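Local coordinates for Tll0287 protein (Thermosynechococcus elongatus, PDB 5B82), which binds a heme c with histidine and cysteine axial ligands in a PAS-like domain and possibly has a redox or sensory role, at residues Ala103-Gln111 / Phe121-Phe132. Numbering follows the deposited sequence.
Sequences ALDVQALNQ and FWQTDKEGVHYF
A108 and F132 show how a helix settles on a sheet by laying methyl groups over rings. CB of A108 stands over the centre of the F132 ring, 3.8 Å from its centroid, a CH-pi contact close to the ring normal, while CZ of F121 meets the same methyl at 3.7 Å. One helical turn earlier L104, its CG swung anti to the backbone N (chi1 180°), reaches between two rings: CG lies 3.5 Å from CZ of F132, and CD2 sits over the face of the H130 imidazole, 3.8 Å from its centroid. That imidazole cannot easily turn, because NE2 gives a hydrogen bond of 2.7 Å to OD1 of D125, nearly in the ring plane, and ND1 is hydrogen-bonded to OG1 of T179. OD1 also accepts from the backbone N of E127, closing an Asx turn within the type I turn of the hairpin.

The hairpin forms one edge of the antiparallel sheet of the PAS-like fold, with strand 120-125 outermost; segment 103-111 of the helix runs over one face of it, at 39° to strand 128-132, while helix 28-49 packs on the other. M175 of strand 172-181 touches both A108 and F132, continuing the buried side.

Toward the outermost strand the packing gives way to partly exposed glutamines. In one of its two conformers the flat end of Q111 lies over one face of F121, and Q107 comes to Q123 from the opposite direction. A serine in place of F121 would probably leave A108 covered by F132 alone within the hairpin, and that conformer of Q111 without the ring it lies on.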
loop_
_atom_site.group_PDB
_atom_site.type_symbol
_atom_site.label_atom_id
_atom_site.label_comp_id
_atom_site.label_asym_id
_atom_site.label_seq_id
_atom_site.Cartn_x
_atom_site.Cartn_y
_atom_site.Cartn_z
ATOM N N ALA A 103 -13.225 -8.328 7.895
ATOM C CA ALA A 103 -13.035 -9.696 7.426
ATOM C C ALA A 103 -12.634 -9.702 5.961
ATOM O O ALA A 103 -11.888 -10.574 5.517
ATOM C CB ALA A 103 -14.300 -10.513 7.628
ATOM N N LEU A 104 -13.119 -8.727 5.204
ATOM C CA LEU A 104 -12.743 -8.632 3.798
ATOM C C LEU A 104 -11.274 -8.261 3.622
ATOM O O LEU A 104 -10.599 -8.783 2.726
ATOM C CB LEU A 104 -13.632 -7.635 3.059
ATOM C CG LEU A 104 -13.312 -7.465 1.574
ATOM C CD1 LEU A 104 -13.277 -8.796 0.837
ATOM C CD2 LEU A 104 -14.322 -6.520 0.943
ATOM N N ASP A 105 -10.772 -7.352 4.451
ATOM C CA ASP A 105 -9.353 -7.008 4.381
ATOM C C ASP A 105 -8.506 -8.273 4.566
ATOM O O ASP A 105 -7.582 -8.556 3.778
ATOM C CB ASP A 105 -8.979 -5.963 5.442
ATOM C CG ASP A 105 -9.496 -4.565 5.110
ATOM O OD1 ASP A 105 -9.675 -4.250 3.914
ATOM O OD2 ASP A 105 -9.696 -3.769 6.051
ATOM N N VAL A 106 -8.848 -9.037 5.599
ATOM C CA VAL A 106 -8.089 -10.224 5.961
ATOM C C VAL A 106 -8.208 -11.272 4.871
ATOM O O VAL A 106 -7.223 -11.930 4.516
ATOM C CB VAL A 106 -8.533 -10.809 7.321
ATOM C CG1 VAL A 106 -7.775 -12.086 7.622
ATOM C CG2 VAL A 106 -8.309 -9.800 8.431
ATOM N N GLN A 107 -9.412 -11.413 4.332
ATOM C CA GLN A 107 -9.677 -12.337 3.236
ATOM C C GLN A 107 -8.821 -12.003 2.013
ATOM O O GLN A 107 -8.273 -12.897 1.356
ATOM C CB GLN A 107 -11.158 -12.292 2.848
ATOM C CG GLN A 107 -11.509 -13.168 1.648
ATOM C CD GLN A 107 -12.840 -12.796 1.001
ATOM O OE1 GLN A 107 -13.006 -12.921 -0.215
ATOM N NE2 GLN A 107 -13.791 -12.340 1.812
ATOM N N ALA A 108 -8.714 -10.711 1.708
ATOM C CA ALA A 108 -8.013 -10.277 0.508
ATOM C C ALA A 108 -6.519 -10.517 0.669
ATOM O O ALA A 108 -5.874 -11.078 -0.221
ATOM C CB ALA A 108 -8.298 -8.809 0.211
ATOM N N LEU A 109 -5.991 -10.092 1.816
ATOM C CA LEU A 109 -4.588 -10.336 2.134
ATOM C C LEU A 109 -4.280 -11.819 2.076
ATOM O O LEU A 109 -3.267 -12.215 1.512
ATOM C CB LEU A 109 -4.210 -9.762 3.500
ATOM C CG LEU A 109 -4.158 -8.235 3.543
ATOM C CD1 LEU A 109 -3.963 -7.732 4.968
ATOM C CD2 LEU A 109 -3.036 -7.722 2.651
ATOM N N ASN A 110 -5.164 -12.639 2.632
ATOM C CA ASN A 110 -5.041 -14.084 2.506
ATOM C C ASN A 110 -4.992 -14.566 1.055
ATOM O O ASN A 110 -4.187 -15.440 0.729
ATOM C CB ASN A 110 -6.156 -14.809 3.261
ATOM C CG ASN A 110 -5.778 -15.131 4.692
ATOM O OD1 ASN A 110 -4.669 -15.586 4.963
ATOM N ND2 ASN A 110 -6.703 -14.892 5.619
ATOM N N GLN A 111 -5.852 -14.022 0.193
ATOM C CA GLN A 111 -5.858 -14.418 -1.215
ATOM C C GLN A 111 -4.501 -14.117 -1.846
ATOM O O GLN A 111 -3.922 -14.963 -2.524
ATOM C CB GLN A 111 -6.985 -13.732 -1.993
ATOM C CG GLN A 111 -8.317 -14.498 -1.973
ATOM C CD GLN A 111 -9.455 -13.766 -2.682
ATOM O OE1 GLN A 111 -10.405 -13.310 -2.043
ATOM N NE2 GLN A 111 -9.371 -13.669 -4.006
ATOM N N PHE A 121 -7.685 -8.209 -7.656
ATOM C CA PHE A 121 -8.997 -8.759 -7.953
ATOM C C PHE A 121 -10.076 -7.783 -7.524
ATOM O O PHE A 121 -9.821 -6.901 -6.702
ATOM C CB PHE A 121 -9.178 -10.136 -7.287
ATOM C CG PHE A 121 -9.334 -10.083 -5.794
ATOM C CD1 PHE A 121 -10.599 -10.035 -5.220
ATOM C CD2 PHE A 121 -8.223 -10.099 -4.962
ATOM C CE1 PHE A 121 -10.755 -9.992 -3.840
ATOM C CE2 PHE A 121 -8.371 -10.055 -3.586
ATOM C CZ PHE A 121 -9.648 -9.999 -3.021
ATOM N N TRP A 122 -11.256 -7.916 -8.126
ATOM C CA TRP A 122 -12.367 -7.170 -7.596
ATOM C C TRP A 122 -13.528 -8.055 -7.191
ATOM O O TRP A 122 -13.744 -9.140 -7.708
ATOM C CB TRP A 122 -12.749 -5.903 -8.402
ATOM C CG TRP A 122 -13.082 -6.019 -9.866
ATOM C CD1 TRP A 122 -12.203 -6.080 -10.911
ATOM C CD2 TRP A 122 -14.392 -5.978 -10.452
ATOM N NE1 TRP A 122 -12.881 -6.122 -12.105
ATOM C CE2 TRP A 122 -14.228 -6.060 -11.849
ATOM C CE3 TRP A 122 -15.686 -5.897 -9.927
ATOM C CZ2 TRP A 122 -15.306 -6.072 -12.727
ATOM C CZ3 TRP A 122 -16.759 -5.904 -10.802
ATOM C CH2 TRP A 122 -16.562 -5.990 -12.186
ATOM N N GLN A 123 -14.226 -7.594 -6.164
ATOM C CA GLN A 123 -15.255 -8.381 -5.504
ATOM C C GLN A 123 -16.450 -7.479 -5.279
ATOM O O GLN A 123 -16.271 -6.297 -5.017
ATOM C CB GLN A 123 -14.693 -8.852 -4.165
ATOM C CG GLN A 123 -15.675 -9.439 -3.200
ATOM C CD GLN A 123 -15.002 -10.389 -2.232
ATOM O OE1 GLN A 123 -13.969 -10.988 -2.552
ATOM N NE2 GLN A 123 -15.582 -10.538 -1.044
ATOM N N THR A 124 -17.664 -8.017 -5.384
ATOM C CA THR A 124 -18.850 -7.211 -5.146
ATOM C C THR A 124 -19.644 -7.746 -3.971
ATOM O O THR A 124 -19.790 -8.965 -3.799
ATOM C CB THR A 124 -19.781 -7.151 -6.377
ATOM O OG1 THR A 124 -19.962 -8.468 -6.908
ATOM C CG2 THR A 124 -19.194 -6.257 -7.446
ATOM N N ASP A 125 -20.166 -6.830 -3.161
ATOM C CA ASP A 125 -21.059 -7.223 -2.085
ATOM C C ASP A 125 -22.020 -6.088 -1.740
ATOM O O ASP A 125 -22.081 -5.086 -2.452
ATOM C CB ASP A 125 -20.281 -7.705 -0.846
ATOM C CG ASP A 125 -19.315 -6.666 -0.303
ATOM O OD1 ASP A 125 -19.613 -5.451 -0.355
ATOM O OD2 ASP A 125 -18.241 -7.070 0.193
ATOM N N LYS A 126 -22.734 -6.232 -0.635
ATOM C CA LYS A 126 -23.710 -5.213 -0.239
ATOM C C LYS A 126 -23.082 -3.818 -0.152
ATOM O O LYS A 126 -23.744 -2.820 -0.402
ATOM C CB LYS A 126 -24.360 -5.594 1.091
ATOM C CG LYS A 126 -23.358 -5.859 2.200
ATOM C CD LYS A 126 -23.990 -6.643 3.337
ATOM C CE LYS A 126 -24.481 -5.721 4.427
ATOM N NZ LYS A 126 -23.356 -5.081 5.163
ATOM N N GLU A 127 -21.790 -3.751 0.174
ATOM C CA GLU A 127 -21.162 -2.454 0.395
ATOM C C GLU A 127 -20.804 -1.777 -0.924
ATOM O O GLU A 127 -20.696 -0.551 -0.993
ATOM C CB GLU A 127 -19.936 -2.581 1.304
ATOM C CG GLU A 127 -20.197 -3.406 2.569
ATOM C CD GLU A 127 -21.204 -2.770 3.506
ATOM O OE1 GLU A 127 -21.382 -1.534 3.447
ATOM O OE2 GLU A 127 -21.819 -3.509 4.305
ATOM N N GLY A 128 -20.650 -2.577 -1.978
ATOM C CA GLY A 128 -20.391 -2.036 -3.298
ATOM C C GLY A 128 -19.355 -2.878 -4.042
ATOM O O GLY A 128 -19.320 -4.100 -3.889
ATOM N N VAL A 129 -18.546 -2.207 -4.855
ATOM C CA VAL A 129 -17.456 -2.848 -5.607
ATOM C C VAL A 129 -16.112 -2.561 -4.929
ATOM O O VAL A 129 -15.804 -1.414 -4.611
ATOM C CB VAL A 129 -17.414 -2.339 -7.055
ATOM C CG1 VAL A 129 -16.439 -3.137 -7.852
ATOM C CG2 VAL A 129 -18.774 -2.441 -7.696
ATOM N N HIS A 130 -15.315 -3.607 -4.710
ATOM C CA HIS A 130 -14.061 -3.475 -3.983
ATOM C C HIS A 130 -12.934 -4.012 -4.858
ATOM O O HIS A 130 -13.008 -5.141 -5.320
ATOM C CB HIS A 130 -14.084 -4.301 -2.694
ATOM C CG HIS A 130 -15.302 -4.091 -1.847
ATOM N ND1 HIS A 130 -15.347 -3.173 -0.822
ATOM C CD2 HIS A 130 -16.505 -4.704 -1.856
ATOM C CE1 HIS A 130 -16.530 -3.227 -0.237
ATOM N NE2 HIS A 130 -17.251 -4.151 -0.842
ATOM N N TYR A 131 -11.895 -3.212 -5.061
ATOM C CA TYR A 131 -10.743 -3.646 -5.830
ATOM C C TYR A 131 -9.543 -3.677 -4.912
ATOM O O TYR A 131 -9.336 -2.744 -4.123
ATOM C CB TYR A 131 -10.494 -2.673 -6.988
ATOM C CG TYR A 131 -9.236 -2.933 -7.821
ATOM C CD1 TYR A 131 -9.174 -3.994 -8.721
ATOM C CD2 TYR A 131 -8.135 -2.085 -7.746
ATOM C CE1 TYR A 131 -8.042 -4.216 -9.509
ATOM C CE2 TYR A 131 -6.988 -2.302 -8.541
ATOM C CZ TYR A 131 -6.960 -3.365 -9.416
ATOM O OH TYR A 131 -5.833 -3.581 -10.204
ATOM N N PHE A 132 -8.766 -4.757 -5.008
ATOM C CA PHE A 132 -7.571 -4.929 -4.204
ATOM C C PHE A 132 -6.408 -5.210 -5.141
ATOM O O PHE A 132 -6.553 -5.949 -6.098
ATOM C CB PHE A 132 -7.726 -6.102 -3.244
ATOM C CG PHE A 132 -8.917 -5.966 -2.313
ATOM C CD1 PHE A 132 -8.792 -5.304 -1.107
ATOM C CD2 PHE A 132 -10.145 -6.504 -2.660
ATOM C CE1 PHE A 132 -9.898 -5.162 -0.242
ATOM C CE2 PHE A 132 -11.254 -6.378 -1.800
ATOM C CZ PHE A 132 -11.122 -5.708 -0.598
#